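Local coordinates for protein malate synthase (Haloferax volcanii, PDB 3OYZ) that catalyses the magnesium-dependent Claisen condensation of acetyl-CoA with glyoxylate and the hydrolysis of malyl-CoA to malate and CoA in the glyoxylate cycle, at residues A[352-357]-A[390-395]; A[100-105]-A[138-143]; A[404-407]-A[412-415]; A[6-11]-A[42-47]. All coordinates share one frame; numbering follows the deposited sequence.

Contact 1 of 4, residues A[352-357]-A[390-395]; sequences EFEAAK and ATYQAA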
loop_
_atom_site.group_PDB
_atom_site.type_symbol
_atom_site.label_atom_id
_atom_site.label_comp_id
_atom_site.label_asym_id
_atom_site.label_seq_id
_atom_site.Cartn_x
_atom_site.Cartn_y
_atom_site.Cartn_z
ATOM N N GLU A 352 22.082 4.853 -27.813
ATOM C CA GLU A 352 21.217 5.784 -28.549
ATOM C C GLU A 352 20.774 6.997 -27.719
ATOM O O GLU A 352 20.834 8.135 -28.197
ATOM C CB GLU A 352 19.996 5.096 -29.191
ATOM C CG GLU A 352 19.067 6.126 -29.876
ATOM C CD GLU A 352 17.740 5.621 -30.451
ATOM O OE1 GLU A 352 16.907 6.506 -30.770
ATOM O OE2 GLU A 352 17.501 4.396 -30.598
ATOM N N PHE A 353 20.313 6.788 -26.483
ATOM C CA PHE A 353 19.909 7.937 -25.662
ATOM C C PHE A 353 21.091 8.836 -25.269
ATOM O O PHE A 353 20.972 10.070 -25.323
ATOM C CB PHE A 353 19.101 7.565 -24.397
ATOM C CG PHE A 353 18.969 8.722 -23.458
ATOM C CD1 PHE A 353 17.993 9.687 -23.673
ATOM C CD2 PHE A 353 19.921 8.924 -22.467
ATOM C CE1 PHE A 353 17.898 10.795 -22.867
ATOM C CE2 PHE A 353 19.851 10.019 -21.648
ATOM C CZ PHE A 353 18.846 10.972 -21.854
ATOM N N GLU A 354 22.165 8.193 -24.807
ATOM C CA GLU A 354 23.477 8.752 -24.430
ATOM C C GLU A 354 23.984 9.770 -25.482
ATOM O O GLU A 354 24.285 10.929 -25.138
ATOM C CB GLU A 354 24.415 7.542 -24.261
ATOM C CG GLU A 354 25.753 7.624 -23.515
ATOM C CD GLU A 354 26.407 6.230 -23.341
ATOM O OE1 GLU A 354 26.819 5.573 -24.331
ATOM O OE2 GLU A 354 26.516 5.746 -22.189
ATOM N N ALA A 355 24.052 9.329 -26.744
ATOM C CA ALA A 355 24.361 10.146 -27.925
ATOM C C ALA A 355 23.423 11.357 -28.116
ATOM O O ALA A 355 23.897 12.479 -28.341
ATOM C CB ALA A 355 24.398 9.260 -29.183
ATOM N N ALA A 356 22.107 11.161 -28.020
ATOM C CA ALA A 356 21.150 12.273 -28.104
ATOM C C ALA A 356 21.392 13.373 -27.058
ATOM O O ALA A 356 21.420 14.568 -27.390
ATOM C CB ALA A 356 19.699 11.765 -28.063
ATOM N N LYS A 357 21.584 12.961 -25.802
ATOM C CA LYS A 357 21.857 13.880 -24.681
ATOM C C LYS A 357 23.170 14.641 -24.901
ATOM O O LYS A 357 23.221 15.860 -24.726
ATOM C CB LYS A 357 21.840 13.133 -23.326
ATOM C CG LYS A 357 22.375 13.899 -22.113
ATOM C CD LYS A 357 22.515 13.019 -20.881
ATOM C CE LYS A 357 23.924 12.448 -20.685
ATOM N NZ LYS A 357 24.060 11.811 -19.334
ATOM N N ALA A 390 16.497 9.973 -16.703
ATOM C CA ALA A 390 15.810 9.065 -15.757
ATOM C C ALA A 390 15.525 7.717 -16.433
ATOM O O ALA A 390 15.699 6.650 -15.856
ATOM C CB ALA A 390 14.518 9.714 -15.267
ATOM N N THR A 391 15.030 7.768 -17.663
ATOM C CA THR A 391 14.688 6.559 -18.376
ATOM C C THR A 391 15.947 5.715 -18.573
ATOM O O THR A 391 15.941 4.472 -18.472
ATOM C CB THR A 391 14.132 6.879 -19.808
ATOM O OG1 THR A 391 13.299 8.033 -19.772
ATOM C CG2 THR A 391 13.364 5.703 -20.386
ATOM N N TYR A 392 17.007 6.405 -18.977
ATOM C CA TYR A 392 18.284 5.773 -19.082
ATOM C C TYR A 392 18.682 5.108 -17.756
ATOM O O TYR A 392 19.084 3.938 -17.721
ATOM C CB TYR A 392 19.265 6.898 -19.441
ATOM C CG TYR A 392 20.678 6.441 -19.428
ATOM C CD1 TYR A 392 21.165 5.656 -20.463
ATOM C CD2 TYR A 392 21.544 6.798 -18.405
ATOM C CE1 TYR A 392 22.466 5.231 -20.480
ATOM C CE2 TYR A 392 22.856 6.338 -18.390
ATOM C CZ TYR A 392 23.304 5.561 -19.442
ATOM O OH TYR A 392 24.602 5.111 -19.499
ATOM N N GLN A 393 18.662 5.862 -16.645
ATOM C CA GLN A 393 19.067 5.284 -15.352
ATOM C C GLN A 393 18.193 4.064 -15.017
ATOM O O GLN A 393 18.685 2.966 -14.645
ATOM C CB GLN A 393 18.912 6.403 -14.286
ATOM C CG GLN A 393 19.933 7.512 -14.406
ATOM C CD GLN A 393 21.363 6.961 -14.321
ATOM O OE1 GLN A 393 21.627 5.934 -13.677
ATOM N NE2 GLN A 393 22.292 7.626 -15.010
ATOM N N ALA A 394 16.878 4.211 -15.196
ATOM C CA ALA A 394 15.978 3.072 -14.915
ATOM C C ALA A 394 16.196 1.832 -15.751
ATOM O O ALA A 394 16.036 0.705 -15.257
ATOM C CB ALA A 394 14.478 3.470 -14.981
ATOM N N ALA A 395 16.505 2.032 -17.038
ATOM C CA ALA A 395 16.758 0.893 -17.951
ATOM C C ALA A 395 17.985 0.076 -17.544
ATOM O O ALA A 395 18.116 -1.054 -17.953
ATOM C CB ALA A 395 16.990 1.384 -19.414
#
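The rings of Phe353 and Tyr392 lie with their planes 28° apart but offset so far that little of one ring lies over the other, and their centroids stay 5.9 Å apart. This pair joins two helices beside the active site of the malate synthase TIM barrel: helix 343-358, and helix 389-395, which starts just after Asp388, the predicted proton acceptor. What Phe353 presses against is mainly the root of the tyrosine rather than its ring. Its CD2 comes to 3.7 Å from Tyr392 CB, and its CE2 to 3.9 Å from the same CB. The approach to the phenylalanine ring is slanting, and the two side chains stand crosswise. In Tyr392, CG is anti to the backbone N (chi1 173°), which sends the ring across toward the other helix. Glu354, extended beyond CG, slants across the end of the phenol, its carboxylate plane turned 56° from the ring.

Around this apolar centre, Phe353 also packs on Trp387 and Met366 of the two-stranded antiparallel sheet. Lys357 forms a salt bridge with Glu389, tying the two helices again at the edge, and Thr391 OG1 bonds to the backbone N of Asp388. At the far end of the phenol, Tyr392 OH lies 3.4 Å from Glu354 OE2.

Contact 2 of 4, residues A[100-105]-A[138-143]; sequences QHMLDI and TIVEHE
Leu103 CG is anti to its backbone N (chi1 -172°), which carries CD1 to the facing helix. Val140 CG1 is anti to its own N, which leaves CG2, beside that N, to meet Leu103. The two helices are neighbours in the outer layer of the TIM barrel, helix 92-105 and helix 127-143, with strand 118-121 between them in the sequence. They run nearly parallel, with a crossing angle of -28° and local axes 9.8 Å apart at closest approach. The backbones come nearest at Leu103 and Val140, whose CA atoms are 5.5 Å apart.

Val140 is the central residue of the contact, and its CG2 is the atom most in use. It lies 4.1 Å from Leu103 CA, so the valine sits against the helix backbone itself, and it is 4.2 Å from Leu103 CD1, the two side chains lying alongside and pointing opposite ways. From the inner side Met102 lies across the valine; its chain bends at chi3 (26°), turning the methyl back so that CE rests 4.1 Å from Val140 CG2. Toward the barrel, Met102 also packs on Phe119 of strand 118-121, while Phe99, one turn before Leu103 on helix 92-105, also packs on Val140. A further tie comes from Leu103 O, which bonds to His144 NE2. At the exposed margin the leucine continues onto the base of an acidic side chain, with Leu103 CD1 4.0 Å from Glu143 CB.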
loop_
_atom_site.group_PDB
_atom_site.type_symbol
_atom_site.label_atom_id
_atom_site.label_comp_id
_atom_site.label_asym_id
_atom_site.label_seq_id
_atom_site.Cartn_x
_atom_site.Cartn_y
_atom_site.Cartn_z
ATOM N N GLN A 100 21.463 28.541 -6.889
ATOM C CA GLN A 100 21.948 29.728 -7.641
ATOM C C GLN A 100 21.047 30.113 -8.812
ATOM O O GLN A 100 20.744 31.287 -8.999
ATOM C CB GLN A 100 23.346 29.506 -8.201
ATOM C CG GLN A 100 24.361 28.983 -7.207
ATOM C CD GLN A 100 25.694 28.611 -7.894
ATOM O OE1 GLN A 100 25.959 27.440 -8.189
ATOM N NE2 GLN A 100 26.545 29.612 -8.136
ATOM N N HIS A 101 20.558 29.110 -9.534
ATOM C CA HIS A 101 19.566 29.360 -10.597
ATOM C C HIS A 101 18.316 29.994 -10.055
ATOM O O HIS A 101 17.840 30.910 -10.734
ATOM C CB HIS A 101 19.309 28.157 -11.530
ATOM C CG HIS A 101 20.451 27.867 -12.468
ATOM N ND1 HIS A 101 20.712 26.626 -13.014
ATOM C CD2 HIS A 101 21.425 28.687 -12.944
ATOM C CE1 HIS A 101 21.775 26.686 -13.804
ATOM N NE2 HIS A 101 22.207 27.931 -13.784
ATOM N N MET A 102 17.785 29.634 -8.866
ATOM C CA MET A 102 16.535 30.236 -8.443
ATOM C C MET A 102 16.794 31.659 -8.068
ATOM O O MET A 102 15.901 32.540 -8.161
ATOM C CB MET A 102 15.941 29.644 -7.114
ATOM C CG MET A 102 15.482 28.223 -7.209
ATOM S SD MET A 102 14.636 27.512 -5.727
ATOM C CE MET A 102 13.990 28.962 -5.001
ATOM N N LEU A 103 17.984 31.854 -7.504
ATOM C CA LEU A 103 18.325 33.199 -7.088
ATOM C C LEU A 103 18.361 34.148 -8.355
ATOM O O LEU A 103 17.816 35.256 -8.313
ATOM C CB LEU A 103 19.681 33.119 -6.400
ATOM C CG LEU A 103 20.232 34.356 -5.676
ATOM C CD1 LEU A 103 19.362 34.860 -4.512
ATOM C CD2 LEU A 103 21.680 34.092 -5.241
ATOM N N ASP A 104 19.002 33.729 -9.441
ATOM C CA ASP A 104 19.042 34.478 -10.735
ATOM C C ASP A 104 17.649 34.730 -11.291
ATOM O O ASP A 104 17.262 35.885 -11.570
ATOM C CB ASP A 104 19.804 33.684 -11.815
ATOM C CG ASP A 104 21.262 33.502 -11.497
ATOM O OD1 ASP A 104 21.766 34.277 -10.652
ATOM O OD2 ASP A 104 21.905 32.593 -12.091
ATOM N N ILE A 105 16.860 33.656 -11.392
ATOM C CA ILE A 105 15.511 33.740 -11.934
ATOM C C ILE A 105 14.638 34.729 -11.180
ATOM O O ILE A 105 13.824 35.406 -11.831
ATOM C CB ILE A 105 14.876 32.359 -12.114
ATOM C CG1 ILE A 105 15.708 31.602 -13.149
ATOM C CG2 ILE A 105 13.421 32.449 -12.470
ATOM C CD1 ILE A 105 15.496 30.070 -13.147
ATOM N N THR A 138 13.602 30.404 1.401
ATOM C CA THR A 138 13.565 31.518 2.336
ATOM C C THR A 138 14.707 32.533 2.025
ATOM O O THR A 138 14.501 33.754 2.072
ATOM C CB THR A 138 13.670 30.971 3.786
ATOM O OG1 THR A 138 12.511 30.148 3.995
ATOM C CG2 THR A 138 13.579 32.143 4.768
ATOM N N ILE A 139 15.905 32.025 1.843
ATOM C CA ILE A 139 17.026 32.946 1.496
ATOM C C ILE A 139 16.749 33.748 0.200
ATOM O O ILE A 139 16.913 34.966 0.232
ATOM C CB ILE A 139 18.330 32.177 1.426
ATOM C CG1 ILE A 139 18.811 31.892 2.883
ATOM C CG2 ILE A 139 19.441 32.977 0.682
ATOM C CD1 ILE A 139 19.832 30.754 2.898
ATOM N N VAL A 140 16.355 33.093 -0.886
ATOM C CA VAL A 140 15.939 33.762 -2.134
ATOM C C VAL A 140 14.927 34.853 -1.922
ATOM O O VAL A 140 15.164 35.991 -2.397
ATOM C CB VAL A 140 15.431 32.732 -3.166
ATOM C CG1 VAL A 140 14.676 33.443 -4.272
ATOM C CG2 VAL A 140 16.573 31.865 -3.624
ATOM N N GLU A 141 13.805 34.559 -1.257
ATOM C CA GLU A 141 12.832 35.554 -0.826
ATOM C C GLU A 141 13.404 36.784 -0.138
ATOM O O GLU A 141 13.097 37.948 -0.487
ATOM C CB GLU A 141 11.662 34.985 0.004
ATOM C CG GLU A 141 10.842 34.009 -0.862
ATOM C CD GLU A 141 9.907 33.106 -0.024
ATOM O OE1 GLU A 141 10.146 32.919 1.204
ATOM O OE2 GLU A 141 8.956 32.546 -0.607
ATOM N N HIS A 142 14.210 36.526 0.880
ATOM C CA HIS A 142 14.782 37.635 1.632
ATOM C C HIS A 142 15.804 38.412 0.772
ATOM O O HIS A 142 15.843 39.630 0.844
ATOM C CB HIS A 142 15.415 37.172 2.950
ATOM C CG HIS A 142 14.394 36.950 4.034
ATOM N ND1 HIS A 142 14.133 37.881 5.014
ATOM C CD2 HIS A 142 13.472 35.967 4.197
ATOM C CE1 HIS A 142 13.157 37.438 5.793
ATOM N NE2 HIS A 142 12.730 36.282 5.306
ATOM N N GLU A 143 16.609 37.740 -0.021
ATOM C CA GLU A 143 17.644 38.386 -0.818
ATOM C C GLU A 143 16.959 39.322 -1.845
ATOM O O GLU A 143 17.552 40.325 -2.225
ATOM C CB GLU A 143 18.533 37.393 -1.565
ATOM C CG GLU A 143 19.543 36.725 -0.645
ATOM C CD GLU A 143 20.448 37.750 0.058
ATOM O OE1 GLU A 143 21.042 38.560 -0.698
ATOM O OE2 GLU A 143 20.554 37.780 1.318
#

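Contact 3 of 4, residues A[404-407]-A[412-415]; sequences DVYE and QHEE
A tyrosine-histidine stack bridges the short turn between helix 397-408 and helix 413-420 in the C-terminal helical region, at the place where it touches another subunit of the trimer. The rings of Tyr406 and His413 lie face to face, with planes only 4° apart and centroids 3.8 Å apart. The overlap is deep: His413 NE2 stands 3.5 Å above the plane of the Tyr406 ring, over its centre, and Tyr406 CZ lies similarly over the imidazole. Tyr406 CE1 and His413 CD2, 3.6 Å apart, are the closest side-chain atoms of the pair.

The imidazole is held by its edge too. His413 NE2 donates to Tyr406 O at 2.8 Å, with an N-H...O angle of 157°. The oxygen lies in the plane of the imidazole, whereas the donor sits above the carbonyl plane, 40° out of it. One residue thus offers both the face and the carbonyl, and the two together fix the rotation of the histidine ring. CG of His413 lies beside its own backbone N, turning the ring back over the preceding helix.

Next to the stack along the chain, Val405 CG1 lies 3.5 Å from Gln412 OE1, but the amide is held mainly by the second subunit, where Arg12 bonds its oxygen and Gly39 O its nitrogen. Asp404, a residue earlier, pairs with Arg8 of that subunit. Val425 and Glu426 of helix 422-428 touch the tyrosine. The arrangement is that of a short connection between consecutive helices, closed by an aromatic stack and a side-chain bond to a carbonyl in the last turn of the first helix.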
loop_
_atom_site.group_PDB
_atom_site.type_symbol
_atom_site.label_atom_id
_atom_site.label_comp_id
_atom_site.label_asym_id
_atom_site.label_seq_id
_atom_site.Cartn_x
_atom_site.Cartn_y
_atom_site.Cartn_z
ATOM N N ASP A 404 26.692 -7.372 -11.307
ATOM C CA ASP A 404 26.829 -7.838 -9.938
ATOM C C ASP A 404 27.048 -9.334 -9.879
ATOM O O ASP A 404 27.889 -9.777 -9.107
ATOM C CB ASP A 404 25.605 -7.531 -9.051
ATOM C CG ASP A 404 25.879 -7.789 -7.583
ATOM O OD1 ASP A 404 26.835 -7.204 -7.046
ATOM O OD2 ASP A 404 25.197 -8.590 -6.912
ATOM N N VAL A 405 26.232 -10.079 -10.613
ATOM C CA VAL A 405 26.228 -11.523 -10.668
ATOM C C VAL A 405 27.519 -12.061 -11.311
ATOM O O VAL A 405 28.165 -12.946 -10.779
ATOM C CB VAL A 405 25.039 -12.030 -11.494
ATOM C CG1 VAL A 405 25.289 -13.499 -11.836
ATOM C CG2 VAL A 405 23.719 -11.922 -10.728
ATOM N N TYR A 406 27.910 -11.497 -12.443
ATOM C CA TYR A 406 29.174 -11.876 -13.074
ATOM C C TYR A 406 30.366 -11.639 -12.131
ATOM O O TYR A 406 31.109 -12.580 -11.845
ATOM C CB TYR A 406 29.311 -11.157 -14.419
ATOM C CG TYR A 406 30.369 -11.737 -15.337
ATOM C CD1 TYR A 406 30.085 -12.820 -16.167
ATOM C CD2 TYR A 406 31.647 -11.181 -15.385
ATOM C CE1 TYR A 406 31.068 -13.344 -17.006
ATOM C CE2 TYR A 406 32.643 -11.704 -16.213
ATOM C CZ TYR A 406 32.344 -12.784 -17.008
ATOM O OH TYR A 406 33.326 -13.304 -17.826
ATOM N N GLU A 407 30.525 -10.421 -11.612
ATOM C CA GLU A 407 31.539 -10.095 -10.606
ATOM C C GLU A 407 31.638 -11.026 -9.387
ATOM O O GLU A 407 32.728 -11.279 -8.859
ATOM C CB GLU A 407 31.358 -8.640 -10.135
ATOM C CG GLU A 407 32.122 -7.634 -10.999
ATOM C CD GLU A 407 31.649 -6.177 -10.927
ATOM O OE1 GLU A 407 30.425 -5.938 -10.850
ATOM O OE2 GLU A 407 32.509 -5.261 -10.975
ATOM N N GLN A 412 29.542 -19.234 -12.155
ATOM C CA GLN A 412 28.413 -19.139 -13.059
ATOM C C GLN A 412 28.910 -18.584 -14.381
ATOM O O GLN A 412 28.114 -18.495 -15.300
ATOM C CB GLN A 412 27.309 -18.208 -12.484
ATOM C CG GLN A 412 26.319 -18.975 -11.619
ATOM C CD GLN A 412 25.188 -18.129 -10.987
ATOM O OE1 GLN A 412 25.010 -16.958 -11.302
ATOM N NE2 GLN A 412 24.389 -18.770 -10.161
ATOM N N HIS A 413 30.194 -18.229 -14.510
ATOM C CA HIS A 413 30.704 -17.575 -15.733
ATOM C C HIS A 413 30.451 -18.347 -17.033
ATOM O O HIS A 413 30.196 -17.758 -18.096
ATOM C CB HIS A 413 32.191 -17.261 -15.639
ATOM C CG HIS A 413 32.510 -16.042 -14.831
ATOM N ND1 HIS A 413 33.767 -15.477 -14.819
ATOM C CD2 HIS A 413 31.748 -15.274 -14.014
ATOM C CE1 HIS A 413 33.776 -14.412 -14.040
ATOM N NE2 HIS A 413 32.563 -14.277 -13.531
ATOM N N GLU A 414 30.411 -19.663 -16.893
ATOM C CA GLU A 414 30.356 -20.614 -17.977
ATOM C C GLU A 414 28.915 -20.707 -18.460
ATOM O O GLU A 414 28.677 -20.549 -19.659
ATOM C CB GLU A 414 30.800 -21.982 -17.451
ATOM C CG GLU A 414 31.426 -22.903 -18.492
ATOM C CD GLU A 414 30.899 -24.320 -18.340
ATOM O OE1 GLU A 414 31.582 -25.154 -17.702
ATOM O OE2 GLU A 414 29.771 -24.583 -18.825
ATOM N N GLU A 415 27.965 -20.964 -17.557
ATOM C CA GLU A 415 26.556 -20.948 -17.959
ATOM C C GLU A 415 26.104 -19.588 -18.490
ATOM O O GLU A 415 25.223 -19.536 -19.337
ATOM C CB GLU A 415 25.624 -21.480 -16.882
ATOM C CG GLU A 415 25.842 -22.960 -16.602
ATOM C CD GLU A 415 25.356 -23.391 -15.226
ATOM O OE1 GLU A 415 24.273 -24.021 -15.158
ATOM O OE2 GLU A 415 26.044 -23.115 -14.216
#

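Contact 4 of 4, residues A[6-11]-A[42-47]; sequences HDREFV and APDVWV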
loop_
_atom_site.group_PDB
_atom_site.type_symbol
_atom_site.label_atom_id
_atom_site.label_comp_id
_atom_site.label_asym_id
_atom_site.label_seq_id
_atom_site.Cartn_x
_atom_site.Cartn_y
_atom_site.Cartn_z
ATOM N N HIS A 6 -2.874 27.217 -0.908
ATOM C CA HIS A 6 -2.533 27.905 -2.144
ATOM C C HIS A 6 -3.798 28.247 -2.981
ATOM O O HIS A 6 -4.888 27.698 -2.735
ATOM C CB HIS A 6 -1.395 27.128 -2.839
ATOM C CG HIS A 6 -0.094 27.158 -2.072
ATOM N ND1 HIS A 6 0.248 26.211 -1.127
ATOM C CD2 HIS A 6 0.931 28.047 -2.085
ATOM C CE1 HIS A 6 1.415 26.538 -0.583
ATOM N NE2 HIS A 6 1.872 27.637 -1.163
ATOM N N ASP A 7 -3.709 29.203 -3.908
ATOM C CA ASP A 7 -4.850 29.541 -4.783
ATOM C C ASP A 7 -5.477 28.342 -5.510
ATOM O O ASP A 7 -6.714 28.366 -5.705
ATOM C CB ASP A 7 -4.523 30.576 -5.881
ATOM C CG ASP A 7 -4.075 31.937 -5.343
ATOM O OD1 ASP A 7 -4.249 32.266 -4.132
ATOM O OD2 ASP A 7 -3.521 32.668 -6.207
ATOM N N ARG A 8 -4.668 27.388 -6.004
ATOM C CA ARG A 8 -5.309 26.343 -6.822
ATOM C C ARG A 8 -5.608 25.215 -5.860
ATOM O O ARG A 8 -4.714 24.494 -5.424
ATOM C CB ARG A 8 -4.523 25.827 -8.027
ATOM C CG ARG A 8 -4.597 26.577 -9.393
ATOM C CD ARG A 8 -5.956 27.144 -9.823
ATOM N NE ARG A 8 -6.984 26.155 -10.177
ATOM C CZ ARG A 8 -7.077 25.514 -11.336
ATOM N NH1 ARG A 8 -6.204 25.751 -12.312
ATOM N NH2 ARG A 8 -8.054 24.638 -11.515
ATOM N N GLU A 9 -6.893 25.038 -5.611
ATOM C CA GLU A 9 -7.354 23.898 -4.876
ATOM C C GLU A 9 -7.214 22.557 -5.609
ATOM O O GLU A 9 -6.969 21.527 -4.977
ATOM C CB GLU A 9 -8.793 24.207 -4.491
ATOM C CG GLU A 9 -9.325 23.293 -3.448
ATOM C CD GLU A 9 -10.711 23.765 -3.060
ATOM O OE1 GLU A 9 -10.915 24.999 -3.122
ATOM O OE2 GLU A 9 -11.581 22.931 -2.724
ATOM N N PHE A 10 -7.337 22.569 -6.934
ATOM C CA PHE A 10 -7.199 21.377 -7.788
ATOM C C PHE A 10 -6.256 21.718 -8.926
ATOM O O PHE A 10 -6.335 22.861 -9.433
ATOM C CB PHE A 10 -8.534 20.990 -8.426
ATOM C CG PHE A 10 -9.567 20.507 -7.444
ATOM C CD1 PHE A 10 -9.770 19.149 -7.250
ATOM C CD2 PHE A 10 -10.392 21.401 -6.786
ATOM C CE1 PHE A 10 -10.773 18.683 -6.389
ATOM C CE2 PHE A 10 -11.347 20.951 -5.854
ATOM C CZ PHE A 10 -11.532 19.581 -5.658
ATOM N N VAL A 11 -5.450 20.750 -9.367
ATOM C CA VAL A 11 -4.486 20.883 -10.457
ATOM C C VAL A 11 -4.698 19.658 -11.337
ATOM O O VAL A 11 -4.503 18.519 -10.904
ATOM C CB VAL A 11 -3.003 21.021 -10.045
ATOM C CG1 VAL A 11 -2.053 20.856 -11.209
ATOM C CG2 VAL A 11 -2.717 22.356 -9.386
ATOM N N ALA A 42 -4.103 24.843 -22.517
ATOM C CA ALA A 42 -3.109 25.403 -21.580
ATOM C C ALA A 42 -3.193 24.663 -20.233
ATOM O O ALA A 42 -4.283 24.373 -19.773
ATOM C CB ALA A 42 -3.337 26.861 -21.359
ATOM N N PRO A 43 -2.042 24.402 -19.608
ATOM C CA PRO A 43 -2.077 23.564 -18.377
ATOM C C PRO A 43 -2.449 24.356 -17.141
ATOM O O PRO A 43 -2.173 25.552 -17.085
ATOM C CB PRO A 43 -0.682 22.927 -18.373
ATOM C CG PRO A 43 0.214 24.009 -18.953
ATOM C CD PRO A 43 -0.672 24.604 -20.111
ATOM N N ASP A 44 -3.066 23.747 -16.118
ATOM C CA ASP A 44 -3.206 24.446 -14.830
ATOM C C ASP A 44 -1.842 24.860 -14.260
ATOM O O ASP A 44 -1.685 25.913 -13.650
ATOM C CB ASP A 44 -3.930 23.520 -13.848
ATOM C CG ASP A 44 -5.374 23.367 -14.184
ATOM O OD1 ASP A 44 -5.945 24.344 -14.740
ATOM O OD2 ASP A 44 -5.939 22.287 -13.898
ATOM N N VAL A 45 -0.811 24.071 -14.490
ATOM C CA VAL A 45 0.518 24.364 -13.932
ATOM C C VAL A 45 1.475 24.089 -15.038
ATOM O O VAL A 45 1.528 23.005 -15.595
ATOM C CB VAL A 45 0.879 23.505 -12.612
ATOM C CG1 VAL A 45 2.321 23.637 -12.333
ATOM C CG2 VAL A 45 0.209 24.137 -11.461
ATOM N N TRP A 46 2.284 25.096 -15.349
ATOM C CA TRP A 46 3.226 24.924 -16.408
ATOM C C TRP A 46 4.618 24.925 -15.805
ATOM O O TRP A 46 4.931 25.791 -15.011
ATOM C CB TRP A 46 3.088 26.112 -17.416
ATOM C CG TRP A 46 4.139 26.002 -18.499
ATOM C CD1 TRP A 46 4.553 24.867 -19.133
ATOM C CD2 TRP A 46 4.935 27.065 -19.034
ATOM N NE1 TRP A 46 5.564 25.160 -20.027
ATOM C CE2 TRP A 46 5.836 26.498 -19.946
ATOM C CE3 TRP A 46 4.958 28.465 -18.828
ATOM C CZ2 TRP A 46 6.717 27.281 -20.737
ATOM C CZ3 TRP A 46 5.931 29.232 -19.526
ATOM C CH2 TRP A 46 6.775 28.629 -20.473
ATOM N N VAL A 47 5.447 23.974 -16.185
ATOM C CA VAL A 47 6.768 23.803 -15.583
ATOM C C VAL A 47 7.901 23.948 -16.595
ATOM O O VAL A 47 8.325 22.976 -17.231
ATOM C CB VAL A 47 6.790 22.383 -14.895
ATOM C CG1 VAL A 47 8.073 22.166 -14.118
ATOM C CG2 VAL A 47 5.588 22.314 -13.966
HETATM O O HOH W 1 -3.971 27.408 -12.715
#
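Arg8 and Asp44 meet at about a right angle, with guanidinium and carboxylate planes 85° apart. The salt bridge is therefore one-pronged: Arg8 NH1 donates to Asp44 OD1 at 2.8 Å with an N-H...O angle of 165°. For the arginine the oxygen lies at the edge of the guanidinium, close to its plane; for the aspartate the donor arrives from above the carboxylate, 78° out of its plane. Bends at chi2 and chi3 fold the arginine chain into this position, with Phe10 O over one face of the guanidinium. Water 1 adds a second link, accepting from Arg8 NH1 at 2.8 Å and donating to Asp44 O at 2.9 Å, so NH1 makes two bonds in the guanidinium plane.

The segments lie at the start of the TIM barrel: 6-11 leads into strand 13-18, and 42-47 enters the neighbouring parallel strand 45-49. Beside the charged pair, the branches of Val11 and Val45 are set crosswise, and Val45 CG2 rests 4.0 Å from Val11 CG1. The same CG1 of Val11 lies 4.2 Å from Asp44 CB.

Both charges have further partners. Asp44 OD2 pairs with Arg12 and OD1 with Arg409 of the third subunit, an environment that probably favours the carboxylate form. Arg8, through NH2, has a further acidic partner on that same subunit.

In the fold
Contacts 1 and 4 are buried, contacts 2 and 3 only partly so. Contact 4 sits where two barrel strands begin and contact 2 between outer barrel helices, their nearest atoms about 9 Å apart. Contact 1 joins a helix to the one carrying on from the predicted catalytic aspartate; the following helix, 397-408, belongs to contact 3, so these two are successive in the chain. Contact 1 rests on an offset aromatic pair, contact 2 on aliphatic side chains, and no other subunit touches them. Contacts 3 and 4, whose centres are 50 Å apart within one chain, both face neighbouring subunits, and both use polar bonds.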